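Local coordinates for protein-L-isoaspartate O-methyltransferase beta-aspartate methyltransferase (Plasmodium falciparum, PDB 2PBF), which probably methylates L-isoaspartyl residues of damaged proteins with S-adenosyl-L-methionine as donor, a protein-repair reaction, and binds the product S-adenosyl-L-homocysteine, at residues G23-D27 and D28-N32; L35-R39 and G40-K44; K72-I75 and N76-K79; E174-E177 and I178-D181. All blocks are in the same frame, centred on the assembly; numbering follows the deposited sequence.

How the interactions relate
All four contacts are local turns in a single Rossmann-like methyltransferase chain, three of them at helix ends and one in a loop. Interactions 1 and 4 start helices 28-35 and 177-182, the first through an aspartate side-chain cap and the second through a proline and weaker backbone bonds. Interaction 3 winds up helix 64-74, and interaction 2 is a turn in the loop after helix 28-35. Interactions 1 and 3 touch: Ile75 packs on Asp29, and Lys72 on Val30. Interaction 4 lies across the chain's centre from interaction 1, their centres about 29 Å apart. All four are partly buried; interactions 1, 3 and 4 include exposed residues among those that touch, interaction 2 none, four of its seven being buried.

Interaction 1: G23-D27 and D28-N32; sequences GIIDD and DDVYN
The carboxylate oxygen OD2 of Asp27 is gripped by two backbone N-H groups of the turn that follows it. Val30 N reaches Asp27 OD2 at 3.1 Å with an N-H...O angle of 152°, coming from above the carboxylate plane, 38° out of it. Asp29 N lies closer, with 2.8 Å between that N and Asp27 OD2, but its hydrogen points well off the line and the bond is weak. The torsion behind this is chi1 of Asp27 at -170°: CG stands opposite the backbone N and beside the carbonyl carbon, and from there the carboxylate folds over the opening turn. This is a side-chain N-cap. Asp27 sits just ahead of helix 28-35, and its negative charge probably also interacts favourably with the helix dipole. Its backbone takes part too, with Tyr31 N donating to Asp27 O at 3.1 Å as the first helical bond. Asp29 OD2 comes within 4.3 Å of Asp27 OD2, a like-charge approach that would tend to raise the proton affinity of one of the acids. Beneath the cap the contact turns apolar. The CB of Asp27 meets CG2 of Val30 at 3.6 Å, the two side chains running nearly perpendicular, while the other Val30 methyl, CG1, touches CG1 of Ile25 at 4.0 Å. The second branch of Ile25, CG2, rests against CB of Tyr31. Around this patch Ile75 covers Val30, Ala68 of helix 64-74 meets Ile25, and the ring of Tyr31 makes a cation-pi contact with Lys20 of helix 12-21.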
loop_
_atom_site.group_PDB
_atom_site.type_symbol
_atom_site.label_atom_id
_atom_site.label_comp_id
_atom_site.label_asym_id
_atom_site.label_seq_id
_atom_site.Cartn_x
_atom_site.Cartn_y
_atom_site.Cartn_z
ATOM N N GLY A 23 -7.060 11.753 -15.833
ATOM C CA GLY A 23 -7.855 12.036 -14.643
ATOM C C GLY A 23 -7.775 10.960 -13.569
ATOM O O GLY A 23 -8.640 10.894 -12.711
ATOM N N ILE A 24 -6.728 10.127 -13.635
ATOM C CA ILE A 24 -6.459 9.063 -12.665
ATOM C C ILE A 24 -5.806 9.693 -11.436
ATOM O O ILE A 24 -6.131 9.355 -10.302
ATOM C CB ILE A 24 -5.589 7.936 -13.296
ATOM C CG1 ILE A 24 -6.435 7.155 -14.298
ATOM C CG2 ILE A 24 -4.996 7.002 -12.227
ATOM C CD1 ILE A 24 -5.667 6.595 -15.462
ATOM N N ILE A 25 -4.896 10.621 -11.685
ATOM C CA ILE A 25 -4.399 11.510 -10.650
ATOM C C ILE A 25 -5.159 12.827 -10.771
ATOM O O ILE A 25 -5.122 13.458 -11.839
ATOM C CB ILE A 25 -2.874 11.723 -10.780
ATOM C CG1 ILE A 25 -2.135 10.429 -10.423
ATOM C CG2 ILE A 25 -2.401 12.894 -9.908
ATOM C CD1 ILE A 25 -0.692 10.422 -10.824
ATOM N N ASP A 26 -5.884 13.185 -9.698
ATOM C CA ASP A 26 -6.586 14.476 -9.544
ATOM C C ASP A 26 -6.282 15.091 -8.148
ATOM O O ASP A 26 -7.174 15.563 -7.444
ATOM C CB ASP A 26 -8.106 14.307 -9.745
ATOM C CG ASP A 26 -8.722 13.243 -8.809
ATOM O OD1 ASP A 26 -8.269 13.098 -7.650
ATOM O OD2 ASP A 26 -9.672 12.548 -9.235
ATOM N N ASP A 27 -5.007 15.072 -7.766
ATOM C CA ASP A 27 -4.579 15.485 -6.450
ATOM C C ASP A 27 -3.084 15.774 -6.538
ATOM O O ASP A 27 -2.302 14.967 -7.064
ATOM C CB ASP A 27 -4.893 14.374 -5.434
ATOM C CG ASP A 27 -4.691 14.806 -3.983
ATOM O OD1 ASP A 27 -5.672 14.819 -3.217
ATOM O OD2 ASP A 27 -3.545 15.087 -3.595
ATOM N N ASP A 28 -2.695 16.942 -6.038
ATOM C CA ASP A 28 -1.311 17.379 -6.073
ATOM C C ASP A 28 -0.438 16.543 -5.146
ATOM O O ASP A 28 0.719 16.301 -5.457
ATOM C CB ASP A 28 -1.210 18.853 -5.670
ATOM C CG ASP A 28 -1.703 19.816 -6.758
ATOM O OD1 ASP A 28 -1.404 21.027 -6.616
ATOM O OD2 ASP A 28 -2.365 19.390 -7.739
ATOM N N ASP A 29 -1.003 16.129 -4.010
ATOM C CA ASP A 29 -0.296 15.346 -2.997
ATOM C C ASP A 29 -0.085 13.909 -3.467
ATOM O O ASP A 29 0.915 13.288 -3.137
ATOM C CB ASP A 29 -1.084 15.327 -1.676
ATOM C CG ASP A 29 -0.875 16.588 -0.822
ATOM O OD1 ASP A 29 0.251 17.150 -0.792
ATOM O OD2 ASP A 29 -1.851 17.003 -0.154
ATOM N N VAL A 30 -1.042 13.378 -4.215
ATOM C CA VAL A 30 -0.876 12.073 -4.861
ATOM C C VAL A 30 0.252 12.200 -5.869
ATOM O O VAL A 30 1.167 11.391 -5.866
ATOM C CB VAL A 30 -2.178 11.586 -5.535
ATOM C CG1 VAL A 30 -1.929 10.343 -6.415
ATOM C CG2 VAL A 30 -3.232 11.292 -4.488
ATOM N N TYR A 31 0.210 13.265 -6.673
ATOM C CA TYR A 31 1.221 13.509 -7.699
ATOM C C TYR A 31 2.591 13.665 -7.086
ATOM O O TYR A 31 3.497 12.919 -7.454
ATOM C CB TYR A 31 0.885 14.737 -8.578
ATOM C CG TYR A 31 1.968 15.058 -9.606
ATOM C CD1 TYR A 31 1.881 14.579 -10.910
ATOM C CD2 TYR A 31 3.101 15.799 -9.252
ATOM C CE1 TYR A 31 2.886 14.856 -11.847
ATOM C CE2 TYR A 31 4.106 16.084 -10.176
ATOM C CZ TYR A 31 3.992 15.603 -11.469
ATOM O OH TYR A 31 4.984 15.882 -12.387
ATOM N N ASN A 32 2.746 14.616 -6.153
ATOM C CA ASN A 32 4.064 14.898 -5.554
ATOM C C ASN A 32 4.661 13.696 -4.840
ATOM O O ASN A 32 5.861 13.467 -4.903
ATOM C CB ASN A 32 4.047 16.133 -4.627
ATOM C CG ASN A 32 3.548 17.403 -5.330
ATOM O OD1 ASN A 32 3.882 17.666 -6.492
ATOM N ND2 ASN A 32 2.752 18.193 -4.619
#

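Interaction 2: L35-R39 and G40-K44; sequences LQVDR and GKYIK
A short 3-10 turn at residues 39-41, in the loop between helix 28-35 and strand 53-56, joins these two segments, and its start is held by the side chain of Asp38. With chi1 at -174°, CG of Asp38 lies across from the backbone N, which swings OD1 forward to Gly40. Gly40 N donates to Asp38 OD1 at 2.9 Å, meeting it on the anti side and 30° out of the carboxylate plane; Tyr48 OH is a second partner of the same oxygen. One residue on, Lys41 N bonds to Asp38 O at 3.0 Å. The carbonyl of Arg39 takes two donors: Tyr42 N at 2.8 Å from Arg39 O, well above the carbonyl plane, and Ile43 N at 3.0 Å from the same oxygen, arriving almost in line with the C=O bond. The Arg39 side chain, extended from CG to NE, lies about 6 Å from the bound S-adenosyl-L-homocysteine; its NH1 donates to Ser62 O. Tyr42 is tied down at its far end by Asp132, to which its OH is hydrogen-bonded. Its ring offers an edge to Asp38 O, which lies in the ring plane 3.3 Å from Tyr42 CD2. Farther along the ring, the CG1 methyl of Val37 touches Tyr42 CE2 at 3.7 Å.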
loop_
_atom_site.group_PDB
_atom_site.type_symbol
_atom_site.label_atom_id
_atom_site.label_comp_id
_atom_site.label_asym_id
_atom_site.label_seq_id
_atom_site.Cartn_x
_atom_site.Cartn_y
_atom_site.Cartn_z
ATOM N N LEU A 35 5.684 11.225 -7.595
ATOM C CA LEU A 35 6.848 11.845 -8.255
ATOM C C LEU A 35 8.141 11.553 -7.495
ATOM O O LEU A 35 9.193 11.341 -8.088
ATOM C CB LEU A 35 6.629 13.362 -8.405
ATOM C CG LEU A 35 7.765 14.156 -9.089
ATOM C CD1 LEU A 35 7.948 13.684 -10.519
ATOM C CD2 LEU A 35 7.524 15.668 -9.018
ATOM N N GLN A 36 8.045 11.529 -6.165
ATOM C CA GLN A 36 9.182 11.214 -5.310
ATOM C C GLN A 36 9.603 9.739 -5.327
ATOM O O GLN A 36 10.699 9.395 -4.851
ATOM C CB GLN A 36 8.916 11.705 -3.877
ATOM C CG GLN A 36 8.883 13.235 -3.762
ATOM C CD GLN A 36 8.597 13.720 -2.351
ATOM O OE1 GLN A 36 9.492 13.799 -1.530
ATOM N NE2 GLN A 36 7.341 14.057 -2.075
ATOM N N VAL A 37 8.749 8.871 -5.882
ATOM C CA VAL A 37 9.014 7.435 -5.916
ATOM C C VAL A 37 8.990 6.886 -7.370
ATOM O O VAL A 37 7.929 6.558 -7.912
ATOM C CB VAL A 37 8.013 6.631 -4.986
ATOM C CG1 VAL A 37 8.472 5.206 -4.840
ATOM C CG2 VAL A 37 7.898 7.280 -3.600
ATOM N N ASP A 38 10.168 6.795 -7.983
ATOM C CA ASP A 38 10.318 6.348 -9.352
ATOM C C ASP A 38 10.030 4.848 -9.493
ATOM O O ASP A 38 10.743 4.008 -8.916
ATOM C CB ASP A 38 11.743 6.675 -9.853
ATOM C CG ASP A 38 11.945 6.375 -11.348
ATOM O OD1 ASP A 38 11.252 5.511 -11.915
ATOM O OD2 ASP A 38 12.838 7.012 -11.961
ATOM N N ARG A 39 9.010 4.526 -10.292
ATOM C CA ARG A 39 8.537 3.146 -10.499
ATOM C C ARG A 39 9.612 2.202 -11.029
ATOM O O ARG A 39 9.647 1.021 -10.650
ATOM C CB ARG A 39 7.309 3.145 -11.422
ATOM C CG ARG A 39 6.521 1.836 -11.485
ATOM C CD ARG A 39 5.304 1.954 -12.431
ATOM N NE ARG A 39 4.781 0.649 -12.848
ATOM C CZ ARG A 39 3.945 -0.110 -12.121
ATOM N NH1 ARG A 39 3.511 0.319 -10.948
ATOM N NH2 ARG A 39 3.536 -1.290 -12.573
ATOM N N GLY A 40 10.499 2.731 -11.877
ATOM C CA GLY A 40 11.656 1.987 -12.409
ATOM C C GLY A 40 12.667 1.488 -11.388
ATOM O O GLY A 40 13.479 0.599 -11.672
ATOM N N LYS A 41 12.615 2.042 -10.183
ATOM C CA LYS A 41 13.448 1.543 -9.081
ATOM C C LYS A 41 12.761 0.368 -8.357
ATOM O O LYS A 41 13.349 -0.264 -7.475
ATOM C CB LYS A 41 13.780 2.685 -8.104
ATOM C CG LYS A 41 14.413 3.891 -8.772
ATOM C CD LYS A 41 15.929 3.798 -8.763
ATOM C CE LYS A 41 16.563 5.178 -8.887
ATOM N NZ LYS A 41 17.945 5.230 -8.302
ATOM N N TYR A 42 11.520 0.087 -8.757
ATOM C CA TYR A 42 10.662 -0.918 -8.111
ATOM C C TYR A 42 10.264 -2.096 -9.006
ATOM O O TYR A 42 9.837 -3.165 -8.525
ATOM C CB TYR A 42 9.448 -0.239 -7.449
ATOM C CG TYR A 42 9.936 0.549 -6.268
ATOM C CD1 TYR A 42 9.973 -0.020 -4.991
ATOM C CD2 TYR A 42 10.451 1.827 -6.438
ATOM C CE1 TYR A 42 10.486 0.697 -3.900
ATOM C CE2 TYR A 42 10.972 2.542 -5.373
ATOM C CZ TYR A 42 10.981 1.979 -4.113
ATOM O OH TYR A 42 11.480 2.714 -3.076
ATOM N N ILE A 43 10.418 -1.887 -10.301
ATOM C CA ILE A 43 10.256 -2.932 -11.299
ATOM C C ILE A 43 11.158 -2.637 -12.497
ATOM O O ILE A 43 11.240 -1.499 -12.951
ATOM C CB ILE A 43 8.779 -3.118 -11.745
ATOM C CG1 ILE A 43 8.625 -4.411 -12.568
ATOM C CG2 ILE A 43 8.264 -1.913 -12.505
ATOM C CD1 ILE A 43 8.363 -5.628 -11.748
ATOM N N LYS A 44 11.835 -3.670 -12.986
ATOM C CA LYS A 44 12.735 -3.534 -14.138
ATOM C C LYS A 44 12.022 -3.543 -15.507
ATOM O O LYS A 44 12.307 -2.693 -16.350
ATOM C CB LYS A 44 13.818 -4.625 -14.092
ATOM C CG LYS A 44 15.224 -4.126 -13.724
ATOM C CD LYS A 44 15.347 -3.845 -12.224
ATOM C CE LYS A 44 16.786 -3.537 -11.816
ATOM N NZ LYS A 44 17.209 -4.461 -10.720
#

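Interaction 3: K72-I75 and N76-K79; sequences KRLI and NVLK
Leu74 O receives two backbone N-H groups as helix 64-74 runs out. Leu78 N reaches Leu74 O at 2.9 Å, at a C=O...N angle of 175°, and Val77 N lies 3.0 Å from Leu74 O but well above the carbonyl plane. Beyond the helix the chain makes an inverse gamma turn centred on Leu78, on its way to strand 83-87 of the Rossmann-like sheet. A water bridges the departing turn, donating to Arg73 O and accepting from Asn76 N at 3.0 Å. Lys79 bends back, with kinks at chi2 and chi4, and Lys79 NZ donates to Asn76 O at 3.1 Å. Two more carbonyls, Ile75 O and Leu78 O, both accept from Lys101 NZ. Under this polar layer the apolar side chains close up. One branch of Leu78, CD1, comes to 3.8 Å from CB of Leu74, and both residues face strand 163-168, where Ala165 meets them. In Val77 the CG2 methyl takes the crowded position between backbone N and carbonyl carbon, chi1 of the residue being -62°, and it lies close to Leu74 O, which already accepts two hydrogen bonds. The same methyl crosses the end of the Leu74 side chain, 3.7 Å separating Val77 CG2 from Leu74 CD2.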
loop_
_atom_site.group_PDB
_atom_site.type_symbol
_atom_site.label_atom_id
_atom_site.label_comp_id
_atom_site.label_asym_id
_atom_site.label_seq_id
_atom_site.Cartn_x
_atom_site.Cartn_y
_atom_site.Cartn_z
ATOM N N LYS A 72 -4.778 7.999 -3.470
ATOM C CA LYS A 72 -5.791 9.062 -3.433
ATOM C C LYS A 72 -6.763 8.855 -2.279
ATOM O O LYS A 72 -7.011 9.774 -1.523
ATOM C CB LYS A 72 -6.545 9.118 -4.759
ATOM C CG LYS A 72 -7.814 9.991 -4.784
ATOM C CD LYS A 72 -8.752 9.530 -5.910
ATOM C CE LYS A 72 -9.935 10.518 -6.142
ATOM N NZ LYS A 72 -10.914 10.563 -4.982
ATOM N N ARG A 73 -7.263 7.631 -2.120
ATOM C CA ARG A 73 -8.268 7.341 -1.100
ATOM C C ARG A 73 -7.699 7.517 0.294
ATOM O O ARG A 73 -8.430 7.809 1.253
ATOM C CB ARG A 73 -8.829 5.926 -1.239
ATOM C CG ARG A 73 -9.403 5.544 -2.595
ATOM C CD ARG A 73 -10.420 6.542 -3.117
ATOM N NE ARG A 73 -11.568 6.675 -2.238
ATOM C CZ ARG A 73 -12.780 7.071 -2.629
ATOM N NH1 ARG A 73 -13.028 7.345 -3.902
ATOM N NH2 ARG A 73 -13.751 7.179 -1.736
ATOM N N LEU A 74 -6.392 7.302 0.413
ATOM C CA LEU A 74 -5.726 7.345 1.709
ATOM C C LEU A 74 -5.013 8.675 1.957
ATOM O O LEU A 74 -4.424 8.869 3.006
ATOM C CB LEU A 74 -4.733 6.172 1.823
ATOM C CG LEU A 74 -5.327 4.772 1.976
ATOM C CD1 LEU A 74 -4.276 3.714 1.826
ATOM C CD2 LEU A 74 -6.083 4.614 3.283
ATOM N N ILE A 75 -5.074 9.591 0.991
ATOM C CA ILE A 75 -4.203 10.757 1.001
ATOM C C ILE A 75 -4.272 11.592 2.284
ATOM O O ILE A 75 -3.247 12.089 2.762
ATOM C CB ILE A 75 -4.343 11.625 -0.301
ATOM C CG1 ILE A 75 -3.018 12.322 -0.634
ATOM C CG2 ILE A 75 -5.498 12.632 -0.218
ATOM C CD1 ILE A 75 -1.864 11.353 -0.828
ATOM N N ASN A 76 -5.466 11.715 2.854
ATOM C CA ASN A 76 -5.673 12.570 4.024
ATOM C C ASN A 76 -5.439 11.865 5.359
ATOM O O ASN A 76 -5.367 12.532 6.381
ATOM C CB ASN A 76 -7.071 13.213 4.026
ATOM C CG ASN A 76 -7.307 14.117 2.854
ATOM O OD1 ASN A 76 -8.355 14.033 2.192
ATOM N ND2 ASN A 76 -6.343 14.991 2.568
ATOM N N VAL A 77 -5.341 10.535 5.356
ATOM C CA VAL A 77 -5.010 9.793 6.573
ATOM C C VAL A 77 -3.522 9.430 6.596
ATOM O O VAL A 77 -2.958 9.096 7.646
ATOM C CB VAL A 77 -5.916 8.552 6.786
ATOM C CG1 VAL A 77 -7.375 8.991 6.947
ATOM C CG2 VAL A 77 -5.769 7.523 5.624
ATOM N N LEU A 78 -2.877 9.526 5.430
ATOM C CA LEU A 78 -1.428 9.372 5.370
ATOM C C LEU A 78 -0.799 10.685 5.823
ATOM O O LEU A 78 -0.257 11.440 5.014
ATOM C CB LEU A 78 -0.967 8.975 3.962
ATOM C CG LEU A 78 -1.439 7.604 3.466
ATOM C CD1 LEU A 78 -1.188 7.462 1.948
ATOM C CD2 LEU A 78 -0.774 6.487 4.257
ATOM N N LYS A 79 -0.884 10.957 7.121
ATOM C CA LYS A 79 -0.377 12.232 7.660
ATOM C C LYS A 79 0.890 12.054 8.493
ATOM O O LYS A 79 1.036 11.069 9.202
ATOM C CB LYS A 79 -1.450 12.934 8.491
ATOM C CG LYS A 79 -2.665 13.431 7.677
ATOM C CD LYS A 79 -2.320 14.707 6.879
ATOM C CE LYS A 79 -3.251 14.971 5.706
ATOM N NZ LYS A 79 -4.610 15.498 6.095
HETATM O O HOH W 1 -7.852 9.867 3.245
#

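Interaction 4: E174-E177 and I178-D181; sequences ELPE and ILVD
CD1 of Leu175 presses into the CG2 methyl of Val180 at 3.4 Å, closer than usual for two carbons, the side chains meeting nearly at right angles. Chi1 of Leu175, -156°, points CG away from the backbone N and brings the branch over the helix. Alongside, the ring of Pro176 offers CG to CD1 of Leu179 at 3.8 Å, and its CB touches the CG2 methyl of Ile178. Leu179 reaches on to strands 187-195 and 163-168, seating helix 177-182 against the central sheet. Pro176 is the N-cap residue of this helix, and it brings no side-chain acceptor. Pro176 O serves instead, with weak bonds from Leu179 N at 3.1 Å and Val180 N at 3.4 Å. A firmer bond runs from Asp181 N to Glu177 O, at 2.8 Å and in the carbonyl plane. At the polar edge the bent Glu177 chain brings OE2 to 3.3 Å from Val180 CG1 and 3.8 Å from Asp181 OD1. The salt bridge between Asp181 OD2 and Lys157 probably eases that like-charge approach. With weak bonds to Pro176 O, no side-chain cap and several aliphatic contacts, the helix start appears to rely more on packing than on capping.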
loop_
_atom_site.group_PDB
_atom_site.type_symbol
_atom_site.label_atom_id
_atom_site.label_comp_id
_atom_site.label_asym_id
_atom_site.label_seq_id
_atom_site.Cartn_x
_atom_site.Cartn_y
_atom_site.Cartn_z
ATOM N N GLU A 174 -13.290 -12.412 2.166
ATOM C CA GLU A 174 -14.156 -11.589 3.027
ATOM C C GLU A 174 -13.298 -10.662 3.897
ATOM O O GLU A 174 -12.096 -10.894 4.040
ATOM C CB GLU A 174 -15.111 -12.450 3.883
ATOM C CG GLU A 174 -14.461 -13.219 5.040
ATOM C CD GLU A 174 -13.819 -14.531 4.612
ATOM O OE1 GLU A 174 -14.504 -15.366 3.971
ATOM O OE2 GLU A 174 -12.625 -14.737 4.930
ATOM N N LEU A 175 -13.929 -9.625 4.462
ATOM C CA LEU A 175 -13.274 -8.574 5.255
ATOM C C LEU A 175 -12.601 -9.131 6.496
ATOM O O LEU A 175 -13.291 -9.492 7.449
ATOM C CB LEU A 175 -14.308 -7.532 5.699
ATOM C CG LEU A 175 -13.921 -6.087 6.057
ATOM C CD1 LEU A 175 -14.670 -5.656 7.282
ATOM C CD2 LEU A 175 -12.410 -5.860 6.254
ATOM N N PRO A 176 -11.254 -9.185 6.512
ATOM C CA PRO A 176 -10.648 -9.846 7.659
ATOM C C PRO A 176 -10.827 -8.995 8.913
ATOM O O PRO A 176 -10.567 -7.799 8.895
ATOM C CB PRO A 176 -9.172 -9.979 7.259
ATOM C CG PRO A 176 -9.137 -9.677 5.759
ATOM C CD PRO A 176 -10.230 -8.684 5.578
ATOM N N GLU A 177 -11.306 -9.618 9.979
ATOM C CA GLU A 177 -11.669 -8.902 11.208
ATOM C C GLU A 177 -10.460 -8.277 11.928
ATOM O O GLU A 177 -10.582 -7.206 12.528
ATOM C CB GLU A 177 -12.493 -9.827 12.122
ATOM C CG GLU A 177 -13.273 -9.141 13.242
ATOM C CD GLU A 177 -14.092 -7.928 12.788
ATOM O OE1 GLU A 177 -14.491 -7.859 11.598
ATOM O OE2 GLU A 177 -14.328 -7.033 13.640
ATOM N N ILE A 178 -9.302 -8.930 11.842
ATOM C CA ILE A 178 -8.034 -8.319 12.271
ATOM C C ILE A 178 -7.813 -6.915 11.697
ATOM O O ILE A 178 -7.440 -5.989 12.431
ATOM C CB ILE A 178 -6.787 -9.196 11.960
ATOM C CG1 ILE A 178 -5.536 -8.455 12.415
ATOM C CG2 ILE A 178 -6.692 -9.573 10.470
ATOM C CD1 ILE A 178 -4.339 -9.321 12.614
ATOM N N LEU A 179 -8.034 -6.755 10.392
ATOM C CA LEU A 179 -7.841 -5.452 9.777
ATOM C C LEU A 179 -8.817 -4.459 10.390
ATOM O O LEU A 179 -8.454 -3.316 10.644
ATOM C CB LEU A 179 -7.891 -5.517 8.239
ATOM C CG LEU A 179 -6.804 -6.408 7.592
ATOM C CD1 LEU A 179 -6.975 -6.581 6.109
ATOM C CD2 LEU A 179 -5.409 -5.914 7.876
ATOM N N VAL A 180 -10.037 -4.912 10.684
ATOM C CA VAL A 180 -11.007 -4.081 11.421
ATOM C C VAL A 180 -10.508 -3.732 12.827
ATOM O O VAL A 180 -10.737 -2.626 13.323
ATOM C CB VAL A 180 -12.431 -4.735 11.469
ATOM C CG1 VAL A 180 -13.336 -4.073 12.518
ATOM C CG2 VAL A 180 -13.071 -4.672 10.114
ATOM N N ASP A 181 -9.838 -4.673 13.476
ATOM C CA ASP A 181 -9.322 -4.417 14.829
ATOM C C ASP A 181 -8.060 -3.575 14.852
ATOM O O ASP A 181 -7.756 -2.935 15.850
ATOM C CB ASP A 181 -9.094 -5.738 15.573
ATOM C CG ASP A 181 -10.399 -6.461 15.874
ATOM O OD1 ASP A 181 -11.476 -5.822 15.788
ATOM O OD2 ASP A 181 -10.341 -7.660 16.176
#